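Local coordinates for superoxide dismutase [Fe] (Sulfolobus acidocaldarius, PDB 1B06), which converts toxic superoxide radicals into hydrogen peroxide and oxygen, using one bound iron ion per subunit, at residues 139-142 against 143-146. Residues are numbered along the deposited sequence; the frame is centred on the assembly and turned at random.
Sequences YYDN and ESGN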
ATOM      1  N   TYR A 139      -6.189   1.184  19.462  1.00 12.07           N
ATOM      2  CA  TYR A 139      -6.243   2.635  19.598  1.00 12.82           C
ATOM      3  C   TYR A 139      -7.399   3.002  20.504  1.00 15.38           C
ATOM      4  O   TYR A 139      -8.306   2.207  20.728  1.00 17.74           O
ATOM      5  CB  TYR A 139      -6.526   3.329  18.255  1.00 11.18           C
ATOM      6  CG  TYR A 139      -5.543   3.092  17.138  1.00 13.93           C
ATOM      7  CD1 TYR A 139      -4.305   3.734  17.124  1.00 14.26           C
ATOM      8  CD2 TYR A 139      -5.869   2.259  16.067  1.00 12.93           C
ATOM      9  CE1 TYR A 139      -3.411   3.552  16.067  1.00 14.28           C
ATOM     10  CE2 TYR A 139      -4.987   2.069  15.007  1.00 15.56           C
ATOM     11  CZ  TYR A 139      -3.759   2.719  15.012  1.00 15.78           C
ATOM     12  OH  TYR A 139      -2.885   2.531  13.969  1.00 17.80           O
ATOM     13  N   TYR A 140      -7.365   4.219  21.023  1.00 13.64           N
ATOM     14  CA  TYR A 140      -8.470   4.700  21.821  1.00 17.96           C
ATOM     15  C   TYR A 140      -9.016   5.862  21.008  1.00 16.13           C
ATOM     16  O   TYR A 140      -8.295   6.825  20.748  1.00 15.14           O
ATOM     17  CB  TYR A 140      -8.025   5.212  23.185  1.00 15.02           C
ATOM     18  CG  TYR A 140      -9.150   5.945  23.874  1.00 15.53           C
ATOM     19  CD1 TYR A 140     -10.356   5.298  24.143  1.00 15.78           C
ATOM     20  CD2 TYR A 140      -9.031   7.293  24.216  1.00 17.00           C
ATOM     21  CE1 TYR A 140     -11.419   5.973  24.732  1.00 16.64           C
ATOM     22  CE2 TYR A 140     -10.090   7.979  24.809  1.00 17.98           C
ATOM     23  CZ  TYR A 140     -11.283   7.311  25.062  1.00 21.08           C
ATOM     24  OH  TYR A 140     -12.341   7.976  25.642  1.00 25.29           O
ATOM     25  N   ASP A 141     -10.271   5.762  20.584  1.00 16.82           N
ATOM     26  CA  ASP A 141     -10.883   6.824  19.801  1.00 14.84           C
ATOM     27  C   ASP A 141     -11.655   7.762  20.709  1.00 16.93           C
ATOM     28  O   ASP A 141     -12.735   7.429  21.189  1.00 15.70           O
ATOM     29  CB  ASP A 141     -11.821   6.243  18.747  1.00 17.26           C
ATOM     30  CG  ASP A 141     -12.413   7.313  17.850  1.00 19.67           C
ATOM     31  OD1 ASP A 141     -11.846   8.423  17.802  1.00 19.15           O
ATOM     32  OD2 ASP A 141     -13.445   7.048  17.198  1.00 24.71           O
ATOM     33  N   ASN A 142     -11.089   8.938  20.936  1.00 19.39           N
ATOM     34  CA  ASN A 142     -11.699   9.945  21.791  1.00 28.50           C
ATOM     35  C   ASN A 142     -13.025  10.452  21.235  1.00 29.08           C
ATOM     36  O   ASN A 142     -13.874  10.927  21.989  1.00 32.19           O
ATOM     37  CB  ASN A 142     -10.736  11.120  21.959  1.00 39.27           C
ATOM     38  CG  ASN A 142      -9.721  11.197  20.834  1.00 50.43           C
ATOM     39  OD1 ASN A 142      -8.658  10.575  20.897  1.00 57.19           O
ATOM     40  ND2 ASN A 142     -10.049  11.954  19.792  1.00 57.41           N
ATOM     41  N   GLU A 143     -13.200  10.357  19.918  1.00 25.68           N
ATOM     42  CA  GLU A 143     -14.430  10.816  19.286  1.00 21.33           C
ATOM     43  C   GLU A 143     -15.613   9.914  19.621  1.00 22.22           C
ATOM     44  O   GLU A 143     -16.650  10.382  20.089  1.00 26.15           O
ATOM     45  CB  GLU A 143     -14.260  10.880  17.767  1.00 20.25           C
ATOM     46  CG  GLU A 143     -15.536  11.290  17.032  1.00 23.44           C
ATOM     47  CD  GLU A 143     -15.385  11.293  15.513  1.00 24.95           C
ATOM     48  OE1 GLU A 143     -14.253  11.109  15.018  1.00 26.87           O
ATOM     49  OE2 GLU A 143     -16.406  11.477  14.813  1.00 23.51           O
ATOM     50  N   SER A 144     -15.454   8.620  19.380  1.00 21.22           N
ATOM     51  CA  SER A 144     -16.518   7.659  19.638  1.00 19.90           C
ATOM     52  C   SER A 144     -16.399   7.023  21.013  1.00 19.63           C
ATOM     53  O   SER A 144     -17.393   6.584  21.582  1.00 24.90           O
ATOM     54  CB  SER A 144     -16.475   6.565  18.588  1.00 13.03           C
ATOM     55  OG  SER A 144     -15.264   5.841  18.714  1.00 20.46           O
ATOM     56  N   GLY A 145     -15.179   6.969  21.538  1.00 20.52           N
ATOM     57  CA  GLY A 145     -14.959   6.366  22.837  1.00 10.81           C
ATOM     58  C   GLY A 145     -14.661   4.886  22.691  1.00 15.73           C
ATOM     59  O   GLY A 145     -14.564   4.159  23.682  1.00 15.68           O
ATOM     60  N   ASN A 146     -14.508   4.436  21.447  1.00 12.57           N
ATOM     61  CA  ASN A 146     -14.226   3.029  21.180  1.00 14.63           C
ATOM     62  C   ASN A 146     -12.750   2.698  21.251  1.00 14.64           C
ATOM     63  O   ASN A 146     -11.898   3.527  20.942  1.00 16.46           O
ATOM     64  CB  ASN A 146     -14.717   2.626  19.784  1.00 12.37           C
ATOM     65  CG  ASN A 146     -16.226   2.586  19.675  1.00 15.80           C
ATOM     66  OD1 ASN A 146     -16.932   2.465  20.670  1.00 17.13           O
ATOM     67  ND2 ASN A 146     -16.727   2.687  18.448  1.00 14.60           N
TER
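Asp-141 and Ser-144 meet within a tight turn, the serine OG donating to Asp-141 OD2 at 2.7 Å. With its CG anti to the backbone N (chi1 -176°), the aspartate swings its carboxylate over the chain that follows. There OD1 takes the amide of Glu-143, N to OD1 3.2 Å, a donor standing well above the carboxylate plane. OD2 receives a weak second bond from Ser-144 N. The serine hydroxyl also accepts from the backbone N of Asn-146, 3.2 Å from OG, which makes an ST turn and links the carboxylate to the backbone of Asn-146.

Glu-143 runs alongside the aspartate, the two carboxylate planes 76° apart. Their like charges, with OD1 of Asp-141 4.6 Å from OE1 of Glu-143, are probably balanced by Lys-82 of the second subunit, which forms salt bridges to both; Tyr-9 of that subunit also bonds to Asp-141 OD2.

Two backbone bonds close the turn: Asp-141 N meets Asn-146 O at 2.8 Å, nearly straight at 170°, and Gly-145 N reaches back to Asp-141 O. At the backbone angles of Gly-145 a side chain would be jammed against the carbonyl O of Ser-144, which calls for glycine. Together Gly-145 and Asn-146 oppose Asp-141 as a G1 beta bulge, closing the hairpin between antiparallel strands 134-140 and 147-153 of the C-terminal domain's three-stranded sheet.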